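Long-range contacts in 3-ketosteroid-delta4-5alpha-dehydrogenase (PDB 4AT2), which catalyses the FAD-dependent introduction of the 4,5 double bond into 5alpha-3-ketosteroids, a reaction of bacterial steroid catabolism: residues A[87-92]-A[184-189]; A[96-101]-A[146-151]; A[106-111]-A[127-132]. All coordinates share one frame; numbering follows the deposited sequence.

Contact 1: residues A[87-92]-A[184-189]; sequences IYLGGG and RGHVPQ
R184 lays its aliphatic chain across the ring of Y88: R184 CB sits over one face, 3.8 Å from the Y88 ring centroid, toward the rim. Its extended chain brings R184 CD to 3.5 Å from Y88 CE2. R184 NH1 then gives a hydrogen bond of 3.0 Å to Y88 OH, nearly in the guanidinium plane, with ring and guanidinium planes 52° apart. Partners outside hold both ends, E170 at Y88 OH and D103 in a salt bridge with R184 NE. A phenylalanine at Y88 would keep a face for R184 CB but would probably leave R184 NH1 and E170 without the hydroxyl that joins them. The frame is a short antiparallel ladder in which 87-88 is an edge strand of a three-stranded sheet: I87 and H186 form the hydrogen-bonded pair (I87 N to H186 O 2.8 Å, H186 N to I87 O 3.0 Å), Y88 and G185 the non-hydrogen-bonded one. The I87 side chain is about 6 Å from the bound FAD, that of Y88 about 8 Å from the bound steroid. Just past the ladder, R184 O accepts twice, from L89 N at 3.0 Å in the carbonyl plane and from H186 ND1 above that plane. With CG beside its backbone N (chi1 -69°), the H186 ring turns ND1 back to R184 O and one face to L89 CB; H186 NE2 is hydrogen-bonded to T93 OG1.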
loop_
_atom_site.group_PDB
_atom_site.type_symbol
_atom_site.label_atom_id
_atom_site.label_comp_id
_atom_site.label_asym_id
_atom_site.label_seq_id
_atom_site.Cartn_x
_atom_site.Cartn_y
_atom_site.Cartn_z
ATOM N N ILE A 87 -23.520 9.167 -4.610
ATOM C CA ILE A 87 -23.260 8.282 -5.738
ATOM C C ILE A 87 -22.455 9.132 -6.722
ATOM O O ILE A 87 -22.928 10.187 -7.150
ATOM C CB ILE A 87 -24.570 7.794 -6.403
ATOM C CG1 ILE A 87 -25.594 7.329 -5.355
ATOM C CG2 ILE A 87 -24.261 6.674 -7.399
ATOM C CD1 ILE A 87 -26.962 7.000 -5.932
ATOM N N TYR A 88 -21.227 8.701 -7.017
ATOM C CA TYR A 88 -20.294 9.487 -7.814
ATOM C C TYR A 88 -20.613 9.373 -9.304
ATOM O O TYR A 88 -20.254 8.401 -9.952
ATOM C CB TYR A 88 -18.833 9.081 -7.518
ATOM C CG TYR A 88 -17.868 10.147 -7.968
ATOM C CD1 TYR A 88 -17.522 11.194 -7.111
ATOM C CD2 TYR A 88 -17.351 10.143 -9.272
ATOM C CE1 TYR A 88 -16.669 12.200 -7.530
ATOM C CE2 TYR A 88 -16.487 11.148 -9.701
ATOM C CZ TYR A 88 -16.165 12.174 -8.829
ATOM O OH TYR A 88 -15.342 13.187 -9.244
ATOM N N LEU A 89 -21.299 10.377 -9.843
ATOM C CA LEU A 89 -21.782 10.329 -11.224
ATOM C C LEU A 89 -21.511 11.647 -11.919
ATOM O O LEU A 89 -21.424 12.680 -11.266
ATOM C CB LEU A 89 -23.283 10.033 -11.243
ATOM C CG LEU A 89 -23.733 8.753 -10.530
ATOM C CD1 LEU A 89 -25.242 8.737 -10.446
ATOM C CD2 LEU A 89 -23.218 7.505 -11.249
ATOM N N GLY A 90 -21.380 11.620 -13.243
ATOM C CA GLY A 90 -21.082 12.852 -13.962
ATOM C C GLY A 90 -21.092 12.653 -15.453
ATOM O O GLY A 90 -21.717 11.709 -15.962
ATOM N N GLY A 91 -20.406 13.564 -16.140
ATOM C CA GLY A 91 -20.345 13.569 -17.596
ATOM C C GLY A 91 -21.503 14.289 -18.256
ATOM O O GLY A 91 -21.693 14.185 -19.474
ATOM N N GLY A 92 -22.287 15.001 -17.448
ATOM C CA GLY A 92 -23.459 15.731 -17.939
ATOM C C GLY A 92 -24.797 15.108 -17.580
ATOM O O GLY A 92 -25.651 14.942 -18.442
ATOM N N ARG A 184 -19.961 16.010 -8.550
ATOM C CA ARG A 184 -20.396 14.692 -9.001
ATOM C C ARG A 184 -21.030 13.884 -7.875
ATOM O O ARG A 184 -21.419 12.745 -8.078
ATOM C CB ARG A 184 -19.210 13.943 -9.621
ATOM C CG ARG A 184 -18.683 14.660 -10.865
ATOM C CD ARG A 184 -17.681 13.845 -11.665
ATOM N NE ARG A 184 -17.119 14.711 -12.704
ATOM C CZ ARG A 184 -15.952 15.341 -12.602
ATOM N NH1 ARG A 184 -15.172 15.172 -11.532
ATOM N NH2 ARG A 184 -15.560 16.144 -13.586
ATOM N N GLY A 185 -21.138 14.472 -6.685
ATOM C CA GLY A 185 -21.825 13.783 -5.591
ATOM C C GLY A 185 -23.336 13.889 -5.763
ATOM O O GLY A 185 -23.929 14.913 -5.405
ATOM N N HIS A 186 -23.953 12.840 -6.317
ATOM C CA HIS A 186 -25.415 12.783 -6.503
ATOM C C HIS A 186 -26.032 12.089 -5.326
ATOM O O HIS A 186 -25.642 10.974 -5.004
ATOM C CB HIS A 186 -25.763 12.042 -7.790
ATOM C CG HIS A 186 -25.390 12.792 -9.049
ATOM N ND1 HIS A 186 -24.112 13.111 -9.365
ATOM C CD2 HIS A 186 -26.184 13.267 -10.083
ATOM C CE1 HIS A 186 -24.105 13.754 -10.549
ATOM N NE2 HIS A 186 -25.376 13.847 -10.984
ATOM N N VAL A 187 -26.994 12.732 -4.670
ATOM C CA VAL A 187 -27.498 12.225 -3.382
ATOM C C VAL A 187 -29.007 12.045 -3.467
ATOM O O VAL A 187 -29.719 12.998 -3.761
ATOM C CB VAL A 187 -27.140 13.191 -2.223
ATOM C CG1 VAL A 187 -27.544 12.612 -0.864
ATOM C CG2 VAL A 187 -25.645 13.497 -2.239
ATOM N N PRO A 188 -29.502 10.820 -3.232
ATOM C CA PRO A 188 -30.950 10.627 -3.318
ATOM C C PRO A 188 -31.719 11.501 -2.327
ATOM O O PRO A 188 -31.218 11.817 -1.248
ATOM C CB PRO A 188 -31.122 9.141 -2.989
ATOM C CG PRO A 188 -29.851 8.525 -3.464
ATOM C CD PRO A 188 -28.793 9.529 -3.106
ATOM N N GLN A 189 -32.932 11.881 -2.714
ATOM C CA GLN A 189 -33.759 12.784 -1.927
ATOM C C GLN A 189 -34.385 12.019 -0.771
ATOM O O GLN A 189 -35.087 11.025 -0.975
ATOM C CB GLN A 189 -34.842 13.415 -2.808
ATOM C CG GLN A 189 -35.611 14.551 -2.143
ATOM C CD GLN A 189 -36.650 15.172 -3.063
ATOM O OE1 GLN A 189 -36.980 14.623 -4.121
ATOM N NE2 GLN A 189 -37.166 16.330 -2.667
#

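Contact 2: residues A[96-101]-A[146-151]; sequences QKACGF and FKESFW
F101 points the edge of its ring at the face of F150, an edge-to-face pair with centroids 4.5 Å apart and planes tilted by 52°. The leading atom, F101 CZ, stands over the centre of the F150 ring, and F101 CE2 comes to 3.6 Å from F150 CG. Next to the rings, C99 lays its sulfur on the backbone of 146-151: C99 SG is 3.6 Å from S149 C and 4.0 Å from F150 CB. SG lies beside the C99 backbone N (chi1 -64°), a rotation that turns it onto the backbone at S149, close to the peptides on both sides of that residue. On the exposed flank, the methyl of A98 meets the extended side chain of E148, with A98 CB 3.7 Å from E148 CD. No hydrogen bond crosses between 96-101 and 146-151. One shell out, P183 touches both phenyl rings and L164 touches C99 and F101. The backbones of S149 and W151 bond to L164, and S149 OG to D162, so 146-151 is held alongside strand 164-165. E148 is the centre of an inverse gamma turn, closed by a weak bond from S149 N to K147 O. Within 96-101, Q96 bonds through its side chain to G92, T93, D103 and P183. Its backbone O accepts F101 N at 2.9 Å, and K97 O accepts G100 N at 3.0 Å. G100, with phi 78°, makes this ending of helix 94-98 a Schellman motif, which turns the chain so that F101 follows C99 onto the extended loop.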
loop_
_atom_site.group_PDB
_atom_site.type_symbol
_atom_site.label_atom_id
_atom_site.label_comp_id
_atom_site.label_asym_id
_atom_site.label_seq_id
_atom_site.Cartn_x
_atom_site.Cartn_y
_atom_site.Cartn_z
ATOM N N GLN A 96 -26.789 17.519 -12.962
ATOM C CA GLN A 96 -25.741 18.517 -13.189
ATOM C C GLN A 96 -26.272 19.661 -14.063
ATOM O O GLN A 96 -26.077 20.822 -13.737
ATOM C CB GLN A 96 -24.498 17.903 -13.843
ATOM C CG GLN A 96 -23.690 17.003 -12.911
ATOM C CD GLN A 96 -22.530 16.344 -13.638
ATOM O OE1 GLN A 96 -22.714 15.776 -14.700
ATOM N NE2 GLN A 96 -21.339 16.418 -13.061
ATOM N N LYS A 97 -26.963 19.315 -15.146
ATOM C CA LYS A 97 -27.478 20.330 -16.079
ATOM C C LYS A 97 -28.502 21.242 -15.390
ATOM O O LYS A 97 -28.459 22.476 -15.547
ATOM C CB LYS A 97 -28.079 19.663 -17.330
ATOM C CG LYS A 97 -27.015 19.034 -18.220
ATOM C CD LYS A 97 -27.612 18.352 -19.446
ATOM C CE LYS A 97 -26.520 17.727 -20.303
ATOM N NZ LYS A 97 -25.693 18.715 -21.057
ATOM N N ALA A 98 -29.398 20.642 -14.607
ATOM C CA ALA A 98 -30.429 21.419 -13.892
ATOM C C ALA A 98 -29.827 22.420 -12.902
ATOM O O ALA A 98 -30.399 23.497 -12.656
ATOM C CB ALA A 98 -31.391 20.478 -13.175
ATOM N N CYS A 99 -28.670 22.061 -12.353
ATOM C CA CYS A 99 -27.940 22.901 -11.398
ATOM C C CYS A 99 -26.909 23.806 -12.074
ATOM O O CYS A 99 -26.243 24.596 -11.415
ATOM C CB CYS A 99 -27.277 22.027 -10.320
ATOM S SG CYS A 99 -28.476 21.128 -9.293
ATOM N N GLY A 100 -26.779 23.680 -13.391
ATOM C CA GLY A 100 -25.919 24.571 -14.159
ATOM C C GLY A 100 -24.439 24.259 -14.081
ATOM O O GLY A 100 -23.614 25.167 -14.041
ATOM N N PHE A 101 -24.093 22.969 -14.073
ATOM C CA PHE A 101 -22.680 22.571 -14.051
ATOM C C PHE A 101 -22.360 21.758 -15.281
ATOM O O PHE A 101 -22.924 20.667 -15.469
ATOM C CB PHE A 101 -22.346 21.750 -12.780
ATOM C CG PHE A 101 -22.420 22.552 -11.506
ATOM C CD1 PHE A 101 -21.318 23.284 -11.058
ATOM C CD2 PHE A 101 -23.596 22.592 -10.768
ATOM C CE1 PHE A 101 -21.380 24.026 -9.880
ATOM C CE2 PHE A 101 -23.669 23.335 -9.591
ATOM C CZ PHE A 101 -22.565 24.055 -9.153
ATOM N N PHE A 146 -34.060 12.243 -6.951
ATOM C CA PHE A 146 -33.020 13.247 -6.714
ATOM C C PHE A 146 -33.637 14.636 -6.786
ATOM O O PHE A 146 -34.390 14.947 -7.721
ATOM C CB PHE A 146 -31.877 13.161 -7.736
ATOM C CG PHE A 146 -31.123 11.859 -7.722
ATOM C CD1 PHE A 146 -31.541 10.795 -8.516
ATOM C CD2 PHE A 146 -29.969 11.709 -6.957
ATOM C CE1 PHE A 146 -30.842 9.591 -8.527
ATOM C CE2 PHE A 146 -29.262 10.509 -6.967
ATOM C CZ PHE A 146 -29.697 9.448 -7.757
ATOM N N LYS A 147 -33.321 15.471 -5.803
ATOM C CA LYS A 147 -33.756 16.857 -5.844
ATOM C C LYS A 147 -32.805 17.640 -6.734
ATOM O O LYS A 147 -31.587 17.549 -6.571
ATOM C CB LYS A 147 -33.762 17.460 -4.449
ATOM C CG LYS A 147 -34.434 18.818 -4.406
ATOM C CD LYS A 147 -34.496 19.311 -2.978
ATOM C CE LYS A 147 -35.029 20.733 -2.919
ATOM N NZ LYS A 147 -35.298 21.091 -1.500
ATOM N N GLU A 148 -33.352 18.413 -7.669
ATOM C CA GLU A 148 -32.518 19.143 -8.623
ATOM C C GLU A 148 -32.047 20.464 -7.997
ATOM O O GLU A 148 -32.467 21.553 -8.386
ATOM C CB GLU A 148 -33.235 19.295 -9.986
ATOM C CG GLU A 148 -33.498 17.929 -10.624
ATOM C CD GLU A 148 -33.904 17.962 -12.096
ATOM O OE1 GLU A 148 -34.702 18.838 -12.482
ATOM O OE2 GLU A 148 -33.426 17.075 -12.858
ATOM N N SER A 149 -31.188 20.335 -6.987
ATOM C CA SER A 149 -30.617 21.476 -6.277
ATOM C C SER A 149 -29.231 21.100 -5.775
ATOM O O SER A 149 -28.941 19.915 -5.507
ATOM C CB SER A 149 -31.501 21.897 -5.106
ATOM O OG SER A 149 -31.703 20.806 -4.238
ATOM N N PHE A 150 -28.390 22.121 -5.648
ATOM C CA PHE A 150 -26.976 21.966 -5.338
ATOM C C PHE A 150 -26.667 22.583 -3.978
ATOM O O PHE A 150 -27.116 23.691 -3.678
ATOM C CB PHE A 150 -26.150 22.649 -6.448
ATOM C CG PHE A 150 -24.690 22.840 -6.122
ATOM C CD1 PHE A 150 -23.791 21.778 -6.214
ATOM C CD2 PHE A 150 -24.200 24.101 -5.782
ATOM C CE1 PHE A 150 -22.444 21.959 -5.936
ATOM C CE2 PHE A 150 -22.845 24.286 -5.518
ATOM C CZ PHE A 150 -21.969 23.214 -5.591
ATOM N N TRP A 151 -25.923 21.851 -3.152
ATOM C CA TRP A 151 -25.416 22.399 -1.895
ATOM C C TRP A 151 -23.979 22.779 -2.086
ATOM O O TRP A 151 -23.165 21.938 -2.451
ATOM C CB TRP A 151 -25.522 21.373 -0.771
ATOM C CG TRP A 151 -25.023 21.945 0.533
ATOM C CD1 TRP A 151 -23.872 21.596 1.232
ATOM C CD2 TRP A 151 -25.626 23.043 1.305
ATOM N NE1 TRP A 151 -23.739 22.360 2.366
ATOM C CE2 TRP A 151 -24.757 23.248 2.468
ATOM C CE3 TRP A 151 -26.772 23.824 1.167
ATOM C CZ2 TRP A 151 -25.034 24.212 3.438
ATOM C CZ3 TRP A 151 -27.046 24.784 2.153
ATOM C CH2 TRP A 151 -26.193 24.975 3.254
#

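Contact 3: residues A[106-111]-A[127-132]; sequences ENMKTF and DYCEGS
C129 pushes its sulfur against the helix carrying M108 and K109, with C129 SG 3.5 Å from M108 CG and likewise 3.5 Å from K109 N. This is the tight part. M108 departs with CG opposite its backbone N (chi1 -173°) and stays extended: CB, CG and SD pass along C129 SG, and the terminal methyl goes on to end between Y128 and S132. There M108 CE lies 3.8 Å from Y128 CE2, meeting the ring obliquely, and 3.7 Å from S132 OG. Both polar ends beside this methyl are engaged beyond the helix pair: Y128 OH bonds to Y88 O, and S132 OG to G90 N. M112, one turn on, adds its side chain against Y128 and C129. The outer side is looser. K109 offers its CB, 4.0 Å from C129 SG, and then leads its extended chain away to E122 and T126, the first through a salt bridge. E106 and E130 face the solvent, their carboxylates E106 OE1 and E130 OE2 5.2 Å apart, and the like charges probably disfavour a closer approach. Backbones come near where the cysteine sits, K109 CA and C129 CA being 6.0 Å apart. Such a close approach across a small side chain joins two consecutive helices of the FAD-binding domain, 105-115 and 122-130, with G131 marking the break before helix 132-141.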
loop_
_atom_site.group_PDB
_atom_site.type_symbol
_atom_site.label_atom_id
_atom_site.label_comp_id
_atom_site.label_asym_id
_atom_site.label_seq_id
_atom_site.Cartn_x
_atom_site.Cartn_y
_atom_site.Cartn_z
ATOM N N GLU A 106 -14.919 12.811 -20.596
ATOM C CA GLU A 106 -13.473 13.032 -20.635
ATOM C C GLU A 106 -12.986 13.835 -19.434
ATOM O O GLU A 106 -11.937 13.527 -18.861
ATOM C CB GLU A 106 -13.019 13.693 -21.945
ATOM C CG GLU A 106 -11.496 13.710 -22.130
ATOM C CD GLU A 106 -10.820 12.360 -21.867
ATOM O OE1 GLU A 106 -11.236 11.318 -22.443
ATOM O OE2 GLU A 106 -9.865 12.335 -21.054
ATOM N N ASN A 107 -13.747 14.864 -19.065
ATOM C CA ASN A 107 -13.392 15.689 -17.913
ATOM C C ASN A 107 -13.466 14.883 -16.612
ATOM O O ASN A 107 -12.579 14.962 -15.755
ATOM C CB ASN A 107 -14.298 16.914 -17.848
ATOM C CG ASN A 107 -13.825 17.919 -16.827
ATOM O OD1 ASN A 107 -12.660 18.340 -16.846
ATOM N ND2 ASN A 107 -14.714 18.295 -15.911
ATOM N N MET A 108 -14.525 14.091 -16.487
ATOM C CA MET A 108 -14.686 13.213 -15.340
ATOM C C MET A 108 -13.525 12.221 -15.240
ATOM O O MET A 108 -12.977 12.015 -14.154
ATOM C CB MET A 108 -16.022 12.488 -15.444
ATOM C CG MET A 108 -16.385 11.674 -14.226
ATOM S SD MET A 108 -18.031 11.008 -14.504
ATOM C CE MET A 108 -18.112 9.834 -13.161
ATOM N N LYS A 109 -13.156 11.621 -16.369
ATOM C CA LYS A 109 -12.056 10.648 -16.399
ATOM C C LYS A 109 -10.734 11.309 -15.975
ATOM O O LYS A 109 -9.973 10.749 -15.181
ATOM C CB LYS A 109 -11.922 10.012 -17.800
ATOM C CG LYS A 109 -10.695 9.106 -17.931
ATOM C CD LYS A 109 -10.452 8.620 -19.355
ATOM C CE LYS A 109 -9.049 8.033 -19.480
ATOM N NZ LYS A 109 -8.885 7.242 -20.734
ATOM N N THR A 110 -10.481 12.513 -16.483
ATOM C CA THR A 110 -9.248 13.235 -16.169
ATOM C C THR A 110 -9.151 13.472 -14.670
ATOM O O THR A 110 -8.101 13.233 -14.054
ATOM C CB THR A 110 -9.167 14.549 -16.962
ATOM O OG1 THR A 110 -9.151 14.233 -18.362
ATOM C CG2 THR A 110 -7.880 15.329 -16.608
ATOM N N PHE A 111 -10.259 13.902 -14.079
ATOM C CA PHE A 111 -10.279 14.087 -12.637
ATOM C C PHE A 111 -10.021 12.773 -11.894
ATOM O O PHE A 111 -9.196 12.720 -10.967
ATOM C CB PHE A 111 -11.599 14.696 -12.132
ATOM C CG PHE A 111 -11.696 14.675 -10.635
ATOM C CD1 PHE A 111 -11.018 15.626 -9.871
ATOM C CD2 PHE A 111 -12.380 13.651 -9.985
ATOM C CE1 PHE A 111 -11.059 15.586 -8.485
ATOM C CE2 PHE A 111 -12.421 13.601 -8.601
ATOM C CZ PHE A 111 -11.765 14.572 -7.852
ATOM N N ASP A 127 -14.551 3.416 -18.764
ATOM C CA ASP A 127 -15.826 2.733 -18.896
ATOM C C ASP A 127 -16.898 3.319 -17.953
ATOM O O ASP A 127 -18.021 3.593 -18.367
ATOM C CB ASP A 127 -15.589 1.245 -18.618
ATOM C CG ASP A 127 -16.851 0.440 -18.637
ATOM O OD1 ASP A 127 -17.448 0.300 -19.720
ATOM O OD2 ASP A 127 -17.222 -0.089 -17.575
ATOM N N TYR A 128 -16.537 3.508 -16.688
ATOM C CA TYR A 128 -17.435 4.095 -15.698
ATOM C C TYR A 128 -17.883 5.494 -16.119
ATOM O O TYR A 128 -19.058 5.858 -15.955
ATOM C CB TYR A 128 -16.691 4.155 -14.362
ATOM C CG TYR A 128 -17.510 4.607 -13.173
ATOM C CD1 TYR A 128 -18.362 3.728 -12.507
ATOM C CD2 TYR A 128 -17.390 5.912 -12.689
ATOM C CE1 TYR A 128 -19.096 4.144 -11.400
ATOM C CE2 TYR A 128 -18.116 6.337 -11.592
ATOM C CZ TYR A 128 -18.961 5.452 -10.952
ATOM O OH TYR A 128 -19.672 5.877 -9.861
ATOM N N CYS A 129 -16.953 6.279 -16.656
ATOM C CA CYS A 129 -17.270 7.653 -17.054
ATOM C C CYS A 129 -18.158 7.704 -18.296
ATOM O O CYS A 129 -19.110 8.496 -18.368
ATOM C CB CYS A 129 -15.987 8.451 -17.281
ATOM S SG CYS A 129 -15.120 8.760 -15.735
ATOM N N GLU A 130 -17.844 6.866 -19.277
ATOM C CA GLU A 130 -18.621 6.850 -20.511
ATOM C C GLU A 130 -20.063 6.395 -20.284
ATOM O O GLU A 130 -20.972 6.801 -21.021
ATOM C CB GLU A 130 -17.937 5.997 -21.580
ATOM C CG GLU A 130 -16.620 6.571 -22.084
ATOM C CD GLU A 130 -16.738 7.921 -22.793
ATOM O OE1 GLU A 130 -17.795 8.228 -23.396
ATOM O OE2 GLU A 130 -15.744 8.682 -22.767
ATOM N N GLY A 131 -20.276 5.565 -19.262
ATOM C CA GLY A 131 -21.617 5.059 -18.959
ATOM C C GLY A 131 -22.341 5.795 -17.838
ATOM O O GLY A 131 -23.421 5.371 -17.418
ATOM N N SER A 132 -21.761 6.899 -17.355
ATOM C CA SER A 132 -22.260 7.532 -16.117
ATOM C C SER A 132 -23.654 8.160 -16.241
ATOM O O SER A 132 -24.516 7.956 -15.384
ATOM C CB SER A 132 -21.257 8.559 -15.577
ATOM O OG SER A 132 -21.492 8.798 -14.192
#

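Contacts 1 and 3 are buried, whereas contact 2 lies at the surface. Contact 1 is the polar one, a backbone ladder with arginine and histidine side chains bonded around it; contact 2 is aromatic and sulfur packing with no bond across, and contact 3 joins two helices through methionine and cysteine. Two hydrogen bonds join contact 1 to contact 3. Contact 2 meets contact 1 through packing, with Q96 against G90 and G91, and F146 against V187; strand 87-88 and helix 94-98 follow each other in the chain. Contacts 2 and 3 do not touch, their nearest atoms being about 7 Å apart. Contact 1 thus lies against both.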